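Local coordinates for mycosin-1 (Mycobacterium smegmatis, PDB 4KB5), which acts as a membrane-anchored subtilisin-like serine protease that cleaves EspB and may regulate both ESX-1 secretion and virulence, at residues A62-A67 with A174-I179; G320-V325 with N339-T344; I261-Q266 with G283-S288. All coordinates share one frame; numbering follows the deposited sequence.

Contacts 1 and 2 lie in the buried body of the subtilisin-like domain and touch one another: Val64, Val66 and Val176 of contact 1 pack against Ala322 and Ala323 of contact 2, and their centres are about 13 Å apart. Contact 3 is partly buried, stands about 23 Å from contact 1 and about 19 Å from contact 2 between centres, and touches neither. The chemistry follows the place. Contact 1 is a backbone ladder between parallel strands, extended by a glutamine amide; contact 2 is apolar side-chain packing between two helices; contact 3 joins the loops after the last two strands of the same sheet by one backbone bond, a weak amide bond and a bridging water.

Contact 1: A62-A67 with A174-I179; sequences AGVTVA and AQVINI
Strands 65-67 and 176-179 run parallel, their short axes 4.6 Å apart at an angle of 23°. Val66 pairs with Val176 and Ala67 with Ile177. Ala67 N donates to Val176 O at 2.8 Å, and Asn178 N donates to Ala67 O at 2.8 Å. Where the ladder begins, Thr65 O receives two donors, Gln175 N at 3.0 Å and, weakly, Val176 N. The Gln175 side chain then takes over from the backbone: CG stands beside its own N (chi1 -68°), and a bend at chi2 returns OE1 to Thr65 N at 2.9 Å, nearly in line with the amide C=O. A water gives a hydrogen to this OE1 and another to Gly63 O, and also bonds Thr65 OG1, tying the loop to the amide. On one face Val66 and Val176 lie side by side, CG2 of Val66 3.9 Å from CB of Val176, beneath helix 311-328. On the other, CB of Ala67 meets CB of Ala174 at 3.6 Å, and Ala169 of helix 154-171 covers Ala67 and Ile177. Asn178 ND2 bonds Ser319. This is the centre of the seven-stranded parallel sheet of the subtilisin fold, sandwiched between helices, whose strand 65-70 ends at Asp70, the probable charge-relay aspartate.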
# COMPACT_ATOMS: atom_id res chain seq x y z
N ALA A 62 -10.94 -2.28 16.49
CA ALA A 62 -10.76 -1.71 17.82
C ALA A 62 -9.48 -2.22 18.43
O ALA A 62 -9.20 -3.43 18.39
CB ALA A 62 -11.95 -2.06 18.71
N GLY A 63 -8.68 -1.30 18.97
CA GLY A 63 -7.41 -1.65 19.62
C GLY A 63 -6.23 -1.76 18.68
O GLY A 63 -5.12 -2.07 19.11
N VAL A 64 -6.44 -1.50 17.39
CA VAL A 64 -5.37 -1.67 16.41
C VAL A 64 -4.93 -0.33 15.84
O VAL A 64 -5.75 0.53 15.57
CB VAL A 64 -5.81 -2.61 15.25
CG1 VAL A 64 -4.68 -2.75 14.23
CG2 VAL A 64 -6.22 -3.98 15.79
N THR A 65 -3.62 -0.17 15.65
CA THR A 65 -3.07 1.05 15.09
C THR A 65 -2.53 0.79 13.70
O THR A 65 -1.72 -0.12 13.50
CB THR A 65 -1.96 1.62 16.01
OG1 THR A 65 -2.53 1.96 17.28
CG2 THR A 65 -1.29 2.86 15.42
N VAL A 66 -2.99 1.58 12.74
CA VAL A 66 -2.55 1.47 11.36
C VAL A 66 -1.79 2.72 10.94
O VAL A 66 -2.31 3.84 11.07
CB VAL A 66 -3.73 1.24 10.39
CG1 VAL A 66 -3.24 1.04 8.96
CG2 VAL A 66 -4.57 0.05 10.85
N ALA A 67 -0.57 2.51 10.46
CA ALA A 67 0.22 3.59 9.90
C ALA A 67 -0.05 3.71 8.41
O ALA A 67 -0.03 2.72 7.66
CB ALA A 67 1.70 3.36 10.16
N ALA A 174 2.89 0.95 15.34
CA ALA A 174 1.95 0.51 14.32
C ALA A 174 1.94 -1.02 14.20
O ALA A 174 3.00 -1.65 14.15
CB ALA A 174 2.31 1.14 12.99
N GLN A 175 0.75 -1.61 14.16
CA GLN A 175 0.60 -3.05 13.95
C GLN A 175 0.35 -3.43 12.49
O GLN A 175 0.54 -4.58 12.08
CB GLN A 175 -0.51 -3.57 14.84
CG GLN A 175 -0.15 -3.51 16.31
CD GLN A 175 -1.33 -3.14 17.17
OE1 GLN A 175 -1.99 -2.14 16.93
NE2 GLN A 175 -1.59 -3.95 18.19
N VAL A 176 -0.12 -2.44 11.72
CA VAL A 176 -0.35 -2.57 10.29
C VAL A 176 0.22 -1.31 9.67
O VAL A 176 0.04 -0.20 10.19
CB VAL A 176 -1.86 -2.67 9.94
CG1 VAL A 176 -2.07 -2.83 8.44
CG2 VAL A 176 -2.53 -3.81 10.71
N ILE A 177 0.93 -1.47 8.56
CA ILE A 177 1.54 -0.34 7.89
C ILE A 177 1.20 -0.44 6.41
O ILE A 177 1.55 -1.43 5.76
CB ILE A 177 3.08 -0.38 8.06
CG1 ILE A 177 3.47 -0.32 9.55
CG2 ILE A 177 3.75 0.71 7.23
CD1 ILE A 177 4.93 -0.64 9.81
N ASN A 178 0.48 0.56 5.91
CA ASN A 178 0.10 0.62 4.49
C ASN A 178 1.09 1.50 3.76
O ASN A 178 1.32 2.64 4.17
CB ASN A 178 -1.34 1.19 4.35
CG ASN A 178 -1.93 0.97 2.95
OD1 ASN A 178 -1.89 1.85 2.09
ND2 ASN A 178 -2.48 -0.21 2.72
N ILE A 179 1.67 0.99 2.68
CA ILE A 179 2.64 1.76 1.91
C ILE A 179 2.12 2.03 0.50
O ILE A 179 1.93 1.09 -0.30
CB ILE A 179 4.03 1.07 1.86
CG1 ILE A 179 4.63 0.95 3.26
CG2 ILE A 179 4.95 1.80 0.89
CD1 ILE A 179 5.95 0.20 3.31
O HOH W 1 -2.80 -0.14 18.92

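Contact 2: G320-V325 with N339-T344; sequences GLAALV and NRITAT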
# COMPACT_ATOMS: atom_id res chain seq x y z
N GLY A 320 -6.96 -2.40 5.84
CA GLY A 320 -8.16 -2.45 6.69
C GLY A 320 -8.50 -3.87 7.11
O GLY A 320 -8.82 -4.13 8.28
N LEU A 321 -8.43 -4.81 6.17
CA LEU A 321 -8.74 -6.22 6.51
C LEU A 321 -7.74 -6.77 7.54
O LEU A 321 -8.11 -7.44 8.53
CB LEU A 321 -8.79 -7.08 5.24
CG LEU A 321 -9.01 -8.61 5.46
CD1 LEU A 321 -10.27 -8.91 6.28
CD2 LEU A 321 -9.04 -9.36 4.14
N ALA A 322 -6.46 -6.47 7.32
CA ALA A 322 -5.43 -6.93 8.27
C ALA A 322 -5.73 -6.46 9.70
O ALA A 322 -5.52 -7.21 10.67
CB ALA A 322 -4.03 -6.51 7.81
N ALA A 323 -6.23 -5.23 9.83
CA ALA A 323 -6.64 -4.70 11.14
C ALA A 323 -7.83 -5.45 11.74
O ALA A 323 -7.84 -5.77 12.93
CB ALA A 323 -6.93 -3.21 11.04
N LEU A 324 -8.83 -5.74 10.91
CA LEU A 324 -9.94 -6.61 11.35
C LEU A 324 -9.41 -7.96 11.86
O LEU A 324 -9.77 -8.41 12.95
CB LEU A 324 -10.94 -6.84 10.21
CG LEU A 324 -11.63 -5.58 9.65
CD1 LEU A 324 -12.73 -5.95 8.67
CD2 LEU A 324 -12.20 -4.74 10.78
N VAL A 325 -8.54 -8.58 11.06
CA VAL A 325 -7.95 -9.88 11.43
C VAL A 325 -7.16 -9.75 12.73
O VAL A 325 -7.28 -10.60 13.62
CB VAL A 325 -7.07 -10.44 10.29
CG1 VAL A 325 -6.35 -11.71 10.74
CG2 VAL A 325 -7.92 -10.71 9.05
N ASN A 339 -1.01 -14.89 5.74
CA ASN A 339 -1.39 -16.23 5.27
C ASN A 339 -2.91 -16.40 5.24
O ASN A 339 -3.47 -16.90 4.28
CB ASN A 339 -0.77 -17.33 6.14
CG ASN A 339 -1.24 -18.73 5.73
OD1 ASN A 339 -1.98 -19.39 6.45
ND2 ASN A 339 -0.84 -19.14 4.55
N ARG A 340 -3.55 -15.98 6.33
CA ARG A 340 -4.99 -16.00 6.46
C ARG A 340 -5.72 -15.18 5.36
O ARG A 340 -6.73 -15.63 4.80
CB ARG A 340 -5.35 -15.54 7.86
CG ARG A 340 -6.83 -15.32 8.11
CD ARG A 340 -7.12 -15.22 9.60
NE ARG A 340 -7.14 -16.53 10.21
CZ ARG A 340 -8.17 -17.38 10.19
NH1 ARG A 340 -8.05 -18.55 10.78
NH2 ARG A 340 -9.32 -17.06 9.60
N ILE A 341 -5.19 -14.01 5.05
CA ILE A 341 -5.74 -13.17 3.99
C ILE A 341 -5.57 -13.79 2.59
O ILE A 341 -6.51 -13.79 1.79
CB ILE A 341 -5.15 -11.74 4.06
CG1 ILE A 341 -5.65 -11.04 5.34
CG2 ILE A 341 -5.49 -10.93 2.81
CD1 ILE A 341 -5.06 -9.65 5.58
N THR A 342 -4.39 -14.32 2.30
CA THR A 342 -4.14 -14.89 0.98
C THR A 342 -4.81 -16.28 0.79
O THR A 342 -5.22 -16.60 -0.31
CB THR A 342 -2.64 -14.99 0.67
OG1 THR A 342 -2.01 -15.81 1.66
CG2 THR A 342 -2.01 -13.57 0.69
N ALA A 343 -4.91 -17.06 1.86
CA ALA A 343 -5.49 -18.40 1.82
C ALA A 343 -6.99 -18.38 1.59
O ALA A 343 -7.53 -19.31 1.00
CB ALA A 343 -5.18 -19.16 3.10
N THR A 344 -7.65 -17.34 2.10
CA THR A 344 -9.10 -17.23 1.98
C THR A 344 -9.53 -16.36 0.80
O THR A 344 -10.71 -16.12 0.61
CB THR A 344 -9.75 -16.73 3.29
OG1 THR A 344 -9.28 -15.41 3.61
CG2 THR A 344 -9.43 -17.68 4.45
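Ile341 pushes its CD1 methyl onto the backbone of helix 311-328, 3.8 Å from CA of Ala322 and 4.0 Å from its CB. With CG1 turned away from the carbonyl carbon (chi1 -68°) and CD1 extended beyond it, the side chain spans the gap between helices whose short axes approach to 10.7 Å and make an angle of 118°. Leu321 comes from the opposite helix, reaching toward Ile341 tip to tip: its CD2 lies 4.0 Å from Ile341 CG1 and 4.1 Å from Ile341 CG2. Val325, one turn on, brings CG2 near the same isoleucine and sets CG1 against the aliphatic part of Arg340, 3.8 Å from CD. Arg340 bends just there (chi3 -79°), which separates its two roles: methylenes on the valine, guanidinium directed elsewhere, with NH2 bonded to Ala366 O and Trp369 O and a cation-pi contact with Phe329. Its carbonyl O also accepts from Thr344 OG1 at 2.8 Å, near the end of helix 334-343. Ile337 adds to the apolar surface beneath Ala322 and Val325. All five touching residues are buried; here dispersion and exclusion of water, with no hydrogen bond between the segments, hold helix 334-343 against the helix that carries Ser312 near its start.

Contact 3: I261-Q266 with G283-S288; sequences IGQNGQ and GENLTS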
# COMPACT_ATOMS: atom_id res chain seq x y z
N ILE A 261 -8.41 -4.53 -8.86
CA ILE A 261 -9.51 -4.98 -9.74
C ILE A 261 -10.61 -3.92 -9.93
O ILE A 261 -10.79 -3.02 -9.09
CB ILE A 261 -10.19 -6.28 -9.26
CG1 ILE A 261 -10.71 -6.13 -7.82
CG2 ILE A 261 -9.24 -7.47 -9.41
CD1 ILE A 261 -12.05 -6.80 -7.58
N GLY A 262 -11.34 -4.04 -11.04
CA GLY A 262 -12.46 -3.17 -11.34
C GLY A 262 -13.79 -3.76 -10.90
O GLY A 262 -13.83 -4.87 -10.34
N GLN A 263 -14.87 -3.02 -11.18
CA GLN A 263 -16.24 -3.40 -10.80
C GLN A 263 -16.64 -4.80 -11.28
O GLN A 263 -17.39 -5.49 -10.59
CB GLN A 263 -17.25 -2.37 -11.32
CG GLN A 263 -17.44 -1.19 -10.39
CD GLN A 263 -18.01 0.04 -11.08
OE1 GLN A 263 -17.40 0.60 -12.00
NE2 GLN A 263 -19.16 0.48 -10.61
N ASN A 264 -16.14 -5.20 -12.44
CA ASN A 264 -16.40 -6.53 -13.00
C ASN A 264 -15.52 -7.64 -12.43
O ASN A 264 -15.59 -8.78 -12.88
CB ASN A 264 -16.28 -6.49 -14.53
CG ASN A 264 -14.87 -6.19 -15.00
OD1 ASN A 264 -14.03 -5.68 -14.25
ND2 ASN A 264 -14.61 -6.50 -16.26
N GLY A 265 -14.67 -7.30 -11.45
CA GLY A 265 -13.81 -8.28 -10.79
C GLY A 265 -12.54 -8.62 -11.55
O GLY A 265 -11.74 -9.43 -11.09
N GLN A 266 -12.33 -7.99 -12.70
CA GLN A 266 -11.15 -8.25 -13.51
C GLN A 266 -10.00 -7.32 -13.14
O GLN A 266 -10.25 -6.19 -12.71
CB GLN A 266 -11.48 -8.14 -15.01
CG GLN A 266 -12.31 -9.30 -15.54
CD GLN A 266 -11.77 -10.66 -15.12
OE1 GLN A 266 -10.71 -11.09 -15.56
NE2 GLN A 266 -12.50 -11.33 -14.24
N GLY A 283 -10.07 -1.19 -6.84
CA GLY A 283 -9.17 -0.08 -7.07
C GLY A 283 -9.67 0.85 -8.16
O GLY A 283 -8.90 1.70 -8.65
N GLU A 284 -10.95 0.73 -8.52
CA GLU A 284 -11.54 1.57 -9.58
C GLU A 284 -12.84 2.23 -9.15
O GLU A 284 -13.63 1.63 -8.42
CB GLU A 284 -11.82 0.75 -10.84
CG GLU A 284 -10.58 0.33 -11.61
CD GLU A 284 -10.92 -0.42 -12.89
OE1 GLU A 284 -11.99 -0.15 -13.47
OE2 GLU A 284 -10.12 -1.29 -13.30
N ASN A 285 -13.06 3.47 -9.61
CA ASN A 285 -14.32 4.19 -9.34
C ASN A 285 -14.72 4.12 -7.88
O ASN A 285 -15.88 3.81 -7.56
CB ASN A 285 -15.45 3.60 -10.20
CG ASN A 285 -15.15 3.66 -11.68
OD1 ASN A 285 -14.82 4.71 -12.21
ND2 ASN A 285 -15.26 2.52 -12.35
N LEU A 286 -13.77 4.38 -6.99
CA LEU A 286 -14.04 4.23 -5.56
C LEU A 286 -14.68 5.47 -4.97
O LEU A 286 -14.64 6.54 -5.56
CB LEU A 286 -12.75 3.91 -4.79
CG LEU A 286 -11.96 2.70 -5.31
CD1 LEU A 286 -10.67 2.59 -4.52
CD2 LEU A 286 -12.80 1.44 -5.21
N THR A 287 -15.26 5.28 -3.79
CA THR A 287 -15.70 6.38 -2.95
C THR A 287 -14.83 6.42 -1.70
O THR A 287 -14.53 5.38 -1.11
CB THR A 287 -17.18 6.20 -2.54
OG1 THR A 287 -17.97 6.14 -3.72
CG2 THR A 287 -17.68 7.37 -1.66
N SER A 288 -14.47 7.63 -1.29
CA SER A 288 -13.72 7.85 -0.06
C SER A 288 -14.09 9.22 0.51
O SER A 288 -14.92 9.93 -0.05
CB SER A 288 -12.22 7.96 -0.36
OG SER A 288 -11.45 7.61 0.78
O HOH W 2 -14.63 -0.52 -12.50
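The carboxylate of Glu284 lies with one face over Gly262: CA of that glycine sits almost straight above CD, at 3.5 Å, and nearly as close to both oxygens. A water placed off the carboxylate plane, toward the same side as Gly262, donates to Glu284 OE1 at 2.8 Å. OE2 bonds the hydroxyl of Ser268, which gives the group a second hold. Two other flat groups, the amides of Gln263 and Asn285, meet with their planes 62° apart; ND2 of Asn285 donates to OE1 of Gln263 at 2.9 Å, but the angle at the hydrogen is only 129° and the bond is weak. The same water accepts from Gln263 N and donates to Gln263 OE1 at 3.0 Å, so it ties the backbone and side chain of one residue to the acid. These loops follow strands 256-261 and 279-282, the last two of the parallel subtilisin sheet, and the pairing runs one residue past the end of strand 279-282, where Gly283 N donates to Ile261 O at 3.0 Å. The first loop turns back at once in a type I turn from Gly262 to Gly265, with Gly265 N bonded to Gly262 O at 2.8 Å, and Asn264 adds an Asx turn: its OD1 accepts from Gln266 N, the donor standing above the amide plane. Trp45 of helix 45-49 packs on Gln263, and its NE1 donates to Glu284 O.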